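Local atomic coordinates of DnaJ homolog subfamily C member 27-A (PDB entry 6JMG), a protein that binds GTP and magnesium through a Rab-like small GTPase domain, carries a DnaJ domain, and possibly regulates the MEK/ERK pathway. Residues Ile199-Ile212 with Leu240-Ser254. Numbering follows the deposited sequence.
Sequences IGFTKEQADSIRRI and LAVLLHPDKCMAPGS
Ala251, whose methyl lies over one face of the Phe201 ring, has its O gripped twice from Ser254: OG lies 2.9 Å from Ala251 O in the carbonyl plane, and Ser254 N closes the type II turn. Ala251 CB makes a CH-pi contact with that ring, 3.8 Å from the centroid. One residue earlier, the twice-folded chain of Met250 lies across Ile199, CE near Ile199 CD1, although Ile199 is poorly ordered. The Gln205 amide is held from its own segment, OE1 accepting from Thr202 N at 2.9 Å, from above the carbonyl plane, while NE2 gives a weak bond across to Leu243 O. Cys249 SG rests 3.6 Å from Gln205 CD. Deeper in, Ile209 keeps CG1 beside its backbone N (chi1 -60°), which brings CD1 to Ser254 CB at 3.7 Å and CG1 against Leu244 CD2. Leu244 is a knob among Gln205, Ser208, Ile209 and Ile212, and its CD1 meets Ile212 CD1 tip to tip at 3.5 Å. Ala260 and Val261 of helix 254-278 back Ile212. Helix 203-212 thus packs across the end of helix 240-244, at 112°, and onto the loop after His245-Pro246-Asp247, the HPD signature of the J domain.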
ATOM      1  N   ILE A 199      -6.420  14.976  -9.354  1.00192.29           N
ATOM      2  CA  ILE A 199      -6.317  14.652 -10.775  1.00180.19           C
ATOM      3  C   ILE A 199      -5.172  15.438 -11.416  1.00172.52           C
ATOM      4  O   ILE A 199      -4.963  15.379 -12.633  1.00177.47           O
ATOM      5  CB  ILE A 199      -7.687  14.893 -11.471  1.00171.90           C
ATOM      6  CG1 ILE A 199      -7.659  14.550 -12.970  1.00165.01           C
ATOM      7  CG2 ILE A 199      -8.155  16.336 -11.238  1.00171.38           C
ATOM      8  CD1 ILE A 199      -8.932  13.948 -13.522  1.00158.49           C
ATOM      9  N   GLY A 200      -4.388  16.141 -10.605  1.00155.69           N
ATOM     10  CA  GLY A 200      -3.141  16.696 -11.065  1.00136.35           C
ATOM     11  C   GLY A 200      -2.142  15.585 -11.347  1.00115.55           C
ATOM     12  O   GLY A 200      -2.461  14.396 -11.420  1.00108.17           O
ATOM     13  N   PHE A 201      -0.894  16.000 -11.503  1.00 92.98           N
ATOM     14  CA  PHE A 201       0.109  15.059 -11.957  1.00 84.52           C
ATOM     15  C   PHE A 201       1.469  15.578 -11.541  1.00 74.61           C
ATOM     16  O   PHE A 201       1.674  16.782 -11.431  1.00 79.43           O
ATOM     17  CB  PHE A 201       0.026  14.852 -13.475  1.00 83.75           C
ATOM     18  CG  PHE A 201      -0.076  16.127 -14.248  1.00 79.66           C
ATOM     19  CD1 PHE A 201       1.062  16.877 -14.518  1.00 74.34           C
ATOM     20  CD2 PHE A 201      -1.308  16.586 -14.691  1.00 77.12           C
ATOM     21  CE1 PHE A 201       0.964  18.061 -15.216  1.00 72.77           C
ATOM     22  CE2 PHE A 201      -1.414  17.767 -15.396  1.00 62.36           C
ATOM     23  CZ  PHE A 201      -0.280  18.508 -15.656  1.00 69.38           C
ATOM     24  N   THR A 202       2.375  14.647 -11.280  1.00 73.21           N
ATOM     25  CA  THR A 202       3.771  14.950 -11.004  1.00 80.99           C
ATOM     26  C   THR A 202       4.390  15.849 -12.069  1.00 79.46           C
ATOM     27  O   THR A 202       3.929  15.919 -13.213  1.00 80.94           O
ATOM     28  CB  THR A 202       4.553  13.646 -10.888  1.00 97.34           C
ATOM     29  OG1 THR A 202       3.839  12.779 -10.001  1.00109.86           O
ATOM     30  CG2 THR A 202       5.917  13.906 -10.276  1.00101.17           C
ATOM     31  N   LYS A 203       5.427  16.577 -11.647  1.00 83.41           N
ATOM     32  CA  LYS A 203       6.323  17.253 -12.576  1.00 84.75           C
ATOM     33  C   LYS A 203       7.169  16.273 -13.387  1.00 87.59           C
ATOM     34  O   LYS A 203       7.358  16.472 -14.594  1.00 78.77           O
ATOM     35  CB  LYS A 203       7.242  18.204 -11.808  1.00 87.59           C
ATOM     36  CG  LYS A 203       8.116  19.058 -12.711  1.00102.33           C
ATOM     37  CD  LYS A 203       9.559  19.151 -12.228  1.00101.05           C
ATOM     38  CE  LYS A 203      10.324  20.220 -13.008  1.00 96.08           C
ATOM     39  NZ  LYS A 203      11.755  19.862 -13.194  1.00 90.89           N
ATOM     40  N   GLU A 204       7.736  15.240 -12.742  1.00 90.28           N
ATOM     41  CA  GLU A 204       8.545  14.295 -13.510  1.00 87.89           C
ATOM     42  C   GLU A 204       7.679  13.556 -14.510  1.00 83.31           C
ATOM     43  O   GLU A 204       8.153  13.198 -15.599  1.00 83.11           O
ATOM     44  CB  GLU A 204       9.308  13.320 -12.600  1.00 86.26           C
ATOM     45  CG  GLU A 204       8.477  12.408 -11.725  1.00 99.93           C
ATOM     46  CD  GLU A 204       9.167  11.086 -11.364  1.00105.35           C
ATOM     47  OE1 GLU A 204      10.248  10.786 -11.926  1.00100.36           O
ATOM     48  OE2 GLU A 204       8.608  10.349 -10.515  1.00106.31           O
ATOM     49  N   GLN A 205       6.399  13.358 -14.173  1.00 73.47           N
ATOM     50  CA  GLN A 205       5.442  12.839 -15.145  1.00 69.35           C
ATOM     51  C   GLN A 205       5.370  13.745 -16.369  1.00 68.71           C
ATOM     52  O   GLN A 205       5.523  13.288 -17.513  1.00 66.64           O
ATOM     53  CB  GLN A 205       4.064  12.688 -14.494  1.00 64.84           C
ATOM     54  CG  GLN A 205       3.878  11.350 -13.756  1.00 66.57           C
ATOM     55  CD  GLN A 205       2.559  11.251 -12.993  1.00 74.24           C
ATOM     56  OE1 GLN A 205       1.836  12.233 -12.839  1.00 80.74           O
ATOM     57  NE2 GLN A 205       2.233  10.050 -12.533  1.00 79.05           N
ATOM     58  N   ALA A 206       5.220  15.051 -16.143  1.00 74.14           N
ATOM     59  CA  ALA A 206       5.095  15.991 -17.255  1.00 66.28           C
ATOM     60  C   ALA A 206       6.385  16.086 -18.063  1.00 64.40           C
ATOM     61  O   ALA A 206       6.351  16.237 -19.291  1.00 67.36           O
ATOM     62  CB  ALA A 206       4.687  17.352 -16.715  1.00 65.67           C
ATOM     63  N   ASP A 207       7.533  16.026 -17.394  1.00 70.75           N
ATOM     64  CA  ASP A 207       8.796  16.046 -18.122  1.00 70.07           C
ATOM     65  C   ASP A 207       8.950  14.789 -18.956  1.00 67.64           C
ATOM     66  O   ASP A 207       9.414  14.853 -20.101  1.00 75.96           O
ATOM     67  CB  ASP A 207       9.976  16.204 -17.162  1.00 84.64           C
ATOM     68  CG  ASP A 207      10.067  17.602 -16.564  1.00 99.79           C
ATOM     69  OD1 ASP A 207       9.402  18.528 -17.091  1.00102.15           O
ATOM     70  OD2 ASP A 207      10.799  17.762 -15.561  1.00 99.82           O
ATOM     71  N   SER A 208       8.535  13.635 -18.413  1.00 62.51           N
ATOM     72  CA  SER A 208       8.778  12.395 -19.136  1.00 66.75           C
ATOM     73  C   SER A 208       7.909  12.316 -20.375  1.00 63.67           C
ATOM     74  O   SER A 208       8.385  11.932 -21.452  1.00 62.08           O
ATOM     75  CB  SER A 208       8.495  11.186 -18.232  1.00 74.35           C
ATOM     76  OG  SER A 208       9.661  10.720 -17.551  1.00 89.93           O
ATOM     77  N   ILE A 209       6.666  12.790 -20.268  1.00 57.37           N
ATOM     78  CA  ILE A 209       5.784  12.819 -21.428  1.00 57.10           C
ATOM     79  C   ILE A 209       6.345  13.725 -22.516  1.00 66.14           C
ATOM     80  O   ILE A 209       6.305  13.391 -23.705  1.00 76.06           O
ATOM     81  CB  ILE A 209       4.368  13.233 -21.009  1.00 61.66           C
ATOM     82  CG1 ILE A 209       3.833  12.221 -19.985  1.00 60.13           C
ATOM     83  CG2 ILE A 209       3.475  13.302 -22.247  1.00 52.47           C
ATOM     84  CD1 ILE A 209       2.441  12.541 -19.464  1.00 55.44           C
ATOM     85  N   ARG A 210       6.863  14.889 -22.142  1.00 73.37           N
ATOM     86  CA  ARG A 210       7.343  15.782 -23.184  1.00 75.61           C
ATOM     87  C   ARG A 210       8.632  15.250 -23.779  1.00 67.33           C
ATOM     88  O   ARG A 210       8.816  15.293 -25.000  1.00 65.29           O
ATOM     89  CB  ARG A 210       7.549  17.200 -22.648  1.00 72.54           C
ATOM     90  CG  ARG A 210       8.136  18.138 -23.697  1.00 75.33           C
ATOM     91  CD  ARG A 210       8.583  19.455 -23.104  1.00 95.11           C
ATOM     92  NE  ARG A 210       9.012  19.308 -21.715  1.00110.34           N
ATOM     93  CZ  ARG A 210       9.634  20.260 -21.020  1.00116.97           C
ATOM     94  NH1 ARG A 210       9.907  21.432 -21.590  1.00111.67           N
ATOM     95  NH2 ARG A 210       9.984  20.038 -19.756  1.00119.35           N
ATOM     96  N   ARG A 211       9.493  14.667 -22.939  1.00 63.28           N
ATOM     97  CA  ARG A 211      10.735  14.099 -23.451  1.00 66.18           C
ATOM     98  C   ARG A 211      10.453  12.937 -24.393  1.00 71.62           C
ATOM     99  O   ARG A 211      11.151  12.779 -25.398  1.00 77.21           O
ATOM    100  CB  ARG A 211      11.633  13.662 -22.291  1.00 65.62           C
ATOM    101  CG  ARG A 211      12.916  12.954 -22.715  1.00 65.57           C
ATOM    102  CD  ARG A 211      13.659  12.365 -21.509  1.00 75.32           C
ATOM    103  NE  ARG A 211      12.922  11.289 -20.846  1.00 91.50           N
ATOM    104  CZ  ARG A 211      12.865  10.026 -21.274  1.00 93.02           C
ATOM    105  NH1 ARG A 211      13.510   9.650 -22.378  1.00 81.02           N
ATOM    106  NH2 ARG A 211      12.157   9.133 -20.590  1.00 94.55           N
ATOM    107  N   ILE A 212       9.382  12.179 -24.133  1.00 72.25           N
ATOM    108  CA  ILE A 212       8.991  11.063 -24.998  1.00 73.48           C
ATOM    109  C   ILE A 212       8.333  11.543 -26.308  1.00 71.76           C
ATOM    110  O   ILE A 212       8.397  10.822 -27.304  1.00 82.38           O
ATOM    111  CB  ILE A 212       8.127  10.059 -24.205  1.00 70.92           C
ATOM    112  CG1 ILE A 212       9.000   9.353 -23.160  1.00 69.00           C
ATOM    113  CG2 ILE A 212       7.525   8.972 -25.078  1.00 58.77           C
ATOM    114  CD1 ILE A 212       8.219   8.792 -21.940  1.00 64.11           C
ATOM    115  N   LEU A 240       8.918   3.513 -16.245  1.00 60.80           N
ATOM    116  CA  LEU A 240       8.094   4.396 -17.057  1.00 55.03           C
ATOM    117  C   LEU A 240       6.632   3.954 -17.058  1.00 55.90           C
ATOM    118  O   LEU A 240       5.726   4.791 -17.009  1.00 61.74           O
ATOM    119  CB  LEU A 240       8.649   4.434 -18.479  1.00 56.01           C
ATOM    120  CG  LEU A 240       9.900   5.291 -18.655  1.00 57.23           C
ATOM    121  CD1 LEU A 240      10.544   5.094 -20.029  1.00 59.09           C
ATOM    122  CD2 LEU A 240       9.555   6.751 -18.416  1.00 52.35           C
ATOM    123  N   ALA A 241       6.377   2.645 -17.098  1.00 56.18           N
ATOM    124  CA  ALA A 241       5.001   2.166 -17.076  1.00 57.02           C
ATOM    125  C   ALA A 241       4.271   2.584 -15.807  1.00 57.82           C
ATOM    126  O   ALA A 241       3.097   2.979 -15.865  1.00 68.91           O
ATOM    127  CB  ALA A 241       4.957   0.650 -17.240  1.00 59.34           C
ATOM    128  N   VAL A 242       4.913   2.450 -14.644  1.00 59.12           N
ATOM    129  CA  VAL A 242       4.230   2.898 -13.425  1.00 71.41           C
ATOM    130  C   VAL A 242       4.081   4.412 -13.423  1.00 65.75           C
ATOM    131  O   VAL A 242       3.132   4.953 -12.847  1.00 67.36           O
ATOM    132  CB  VAL A 242       4.936   2.407 -12.147  1.00 73.00           C
ATOM    133  CG1 VAL A 242       5.281   0.939 -12.265  1.00 74.26           C
ATOM    134  CG2 VAL A 242       6.154   3.248 -11.844  1.00 79.37           C
ATOM    135  N   LEU A 243       5.006   5.118 -14.072  1.00 58.16           N
ATOM    136  CA  LEU A 243       4.959   6.570 -14.071  1.00 60.29           C
ATOM    137  C   LEU A 243       3.854   7.083 -14.987  1.00 70.98           C
ATOM    138  O   LEU A 243       3.129   8.016 -14.628  1.00 71.69           O
ATOM    139  CB  LEU A 243       6.328   7.120 -14.498  1.00 62.76           C
ATOM    140  CG  LEU A 243       6.584   8.627 -14.405  1.00 77.29           C
ATOM    141  CD1 LEU A 243       6.502   9.116 -12.955  1.00 68.80           C
ATOM    142  CD2 LEU A 243       7.942   8.951 -15.004  1.00 79.68           C
ATOM    143  N   LEU A 244       3.661   6.442 -16.139  1.00 68.34           N
ATOM    144  CA  LEU A 244       2.897   7.034 -17.226  1.00 65.02           C
ATOM    145  C   LEU A 244       1.585   6.339 -17.549  1.00 67.08           C
ATOM    146  O   LEU A 244       0.867   6.805 -18.442  1.00 66.45           O
ATOM    147  CB  LEU A 244       3.736   7.052 -18.493  1.00 62.58           C
ATOM    148  CG  LEU A 244       5.011   7.847 -18.413  1.00 62.69           C
ATOM    149  CD1 LEU A 244       5.708   7.683 -19.721  1.00 60.15           C
ATOM    150  CD2 LEU A 244       4.685   9.288 -18.142  1.00 68.46           C
ATOM    151  N   HIS A 245       1.255   5.247 -16.888  1.00 67.47           N
ATOM    152  CA  HIS A 245       0.076   4.510 -17.294  1.00 62.14           C
ATOM    153  C   HIS A 245      -1.145   5.453 -17.183  1.00 64.25           C
ATOM    154  O   HIS A 245      -1.241   6.180 -16.209  1.00 69.37           O
ATOM    155  CB  HIS A 245      -0.125   3.266 -16.442  1.00 71.00           C
ATOM    156  CG  HIS A 245      -1.190   2.358 -16.970  1.00 80.68           C
ATOM    157  ND1 HIS A 245      -2.530   2.665 -16.885  1.00 80.19           N
ATOM    158  CD2 HIS A 245      -1.112   1.178 -17.629  1.00 78.80           C
ATOM    159  CE1 HIS A 245      -3.233   1.703 -17.453  1.00 77.75           C
ATOM    160  NE2 HIS A 245      -2.398   0.786 -17.902  1.00 76.45           N
ATOM    161  N   PRO A 246      -1.987   5.486 -18.222  1.00 70.35           N
ATOM    162  CA  PRO A 246      -3.107   6.474 -18.191  1.00 74.59           C
ATOM    163  C   PRO A 246      -4.105   6.259 -17.059  1.00 76.04           C
ATOM    164  O   PRO A 246      -4.866   7.186 -16.752  1.00 73.39           O
ATOM    165  CB  PRO A 246      -3.780   6.270 -19.562  1.00 77.79           C
ATOM    166  CG  PRO A 246      -2.875   5.388 -20.362  1.00 73.19           C
ATOM    167  CD  PRO A 246      -1.967   4.671 -19.429  1.00 67.44           C
ATOM    168  N   ASP A 247      -4.134   5.072 -16.441  1.00 75.98           N
ATOM    169  CA  ASP A 247      -4.949   4.857 -15.250  1.00 80.14           C
ATOM    170  C   ASP A 247      -4.404   5.648 -14.062  1.00 93.28           C
ATOM    171  O   ASP A 247      -5.167   6.237 -13.288  1.00 90.42           O
ATOM    172  CB  ASP A 247      -4.970   3.371 -14.891  1.00 83.32           C
ATOM    173  CG  ASP A 247      -5.990   2.576 -15.677  1.00 88.34           C
ATOM    174  OD1 ASP A 247      -6.709   3.151 -16.526  1.00 87.45           O
ATOM    175  OD2 ASP A 247      -6.054   1.351 -15.435  1.00 88.00           O
ATOM    176  N   LYS A 248      -3.083   5.607 -13.873  1.00 98.43           N
ATOM    177  CA  LYS A 248      -2.399   6.239 -12.758  1.00 88.44           C
ATOM    178  C   LYS A 248      -2.076   7.702 -13.011  1.00 88.75           C
ATOM    179  O   LYS A 248      -2.045   8.490 -12.058  1.00 92.68           O
ATOM    180  CB  LYS A 248      -1.102   5.482 -12.430  1.00 93.21           C
ATOM    181  CG  LYS A 248      -1.321   4.010 -12.102  1.00111.30           C
ATOM    182  CD  LYS A 248      -0.034   3.323 -11.631  1.00117.77           C
ATOM    183  CE  LYS A 248      -0.224   2.685 -10.247  1.00117.92           C
ATOM    184  NZ  LYS A 248       1.027   2.066  -9.714  1.00115.44           N
ATOM    185  N   CYS A 249      -1.873   8.091 -14.267  1.00 83.75           N
ATOM    186  CA  CYS A 249      -1.387   9.419 -14.620  1.00 73.95           C
ATOM    187  C   CYS A 249      -2.461  10.178 -15.383  1.00 82.09           C
ATOM    188  O   CYS A 249      -2.917   9.735 -16.442  1.00 88.23           O
ATOM    189  CB  CYS A 249      -0.129   9.308 -15.475  1.00 68.30           C
ATOM    190  SG  CYS A 249       0.560  10.887 -15.946  1.00 75.14           S
ATOM    191  N   MET A 250      -2.867  11.313 -14.833  1.00 88.36           N
ATOM    192  CA  MET A 250      -3.960  12.087 -15.395  1.00 88.33           C
ATOM    193  C   MET A 250      -3.479  13.182 -16.338  1.00 86.92           C
ATOM    194  O   MET A 250      -4.299  13.953 -16.845  1.00 94.65           O
ATOM    195  CB  MET A 250      -4.798  12.673 -14.262  1.00 94.55           C
ATOM    196  CG  MET A 250      -5.520  11.639 -13.399  1.00 93.57           C
ATOM    197  SD  MET A 250      -6.279  10.271 -14.305  1.00 89.66           S
ATOM    198  CE  MET A 250      -7.510  11.155 -15.254  1.00 82.36           C
ATOM    199  N   ALA A 251      -2.175  13.260 -16.587  1.00 76.42           N
ATOM    200  CA  ALA A 251      -1.626  14.307 -17.432  1.00 70.52           C
ATOM    201  C   ALA A 251      -2.029  14.097 -18.889  1.00 73.73           C
ATOM    202  O   ALA A 251      -2.132  12.958 -19.355  1.00 70.54           O
ATOM    203  CB  ALA A 251      -0.107  14.355 -17.315  1.00 61.60           C
ATOM    204  N   PRO A 252      -2.281  15.169 -19.628  1.00 81.86           N
ATOM    205  CA  PRO A 252      -2.672  15.015 -21.033  1.00 77.57           C
ATOM    206  C   PRO A 252      -1.541  14.429 -21.861  1.00 74.12           C
ATOM    207  O   PRO A 252      -0.371  14.788 -21.698  1.00 76.53           O
ATOM    208  CB  PRO A 252      -3.011  16.445 -21.464  1.00 76.13           C
ATOM    209  CG  PRO A 252      -2.327  17.320 -20.475  1.00 73.01           C
ATOM    210  CD  PRO A 252      -2.318  16.572 -19.190  1.00 66.65           C
ATOM    211  N   GLY A 253      -1.900  13.494 -22.737  1.00 70.71           N
ATOM    212  CA  GLY A 253      -0.922  12.822 -23.565  1.00 66.37           C
ATOM    213  C   GLY A 253      -0.225  11.635 -22.934  1.00 69.63           C
ATOM    214  O   GLY A 253       0.611  11.009 -23.601  1.00 72.38           O
ATOM    215  N   SER A 254      -0.538  11.295 -21.680  1.00 61.59           N
ATOM    216  CA  SER A 254       0.102  10.144 -21.048  1.00 68.84           C
ATOM    217  C   SER A 254      -0.244   8.829 -21.749  1.00 61.56           C
ATOM    218  O   SER A 254       0.587   7.917 -21.801  1.00 69.64           O
ATOM    219  CB  SER A 254      -0.300  10.078 -19.573  1.00 70.27           C
ATOM    220  OG  SER A 254      -1.714  10.137 -19.452  1.00 83.34           O
TER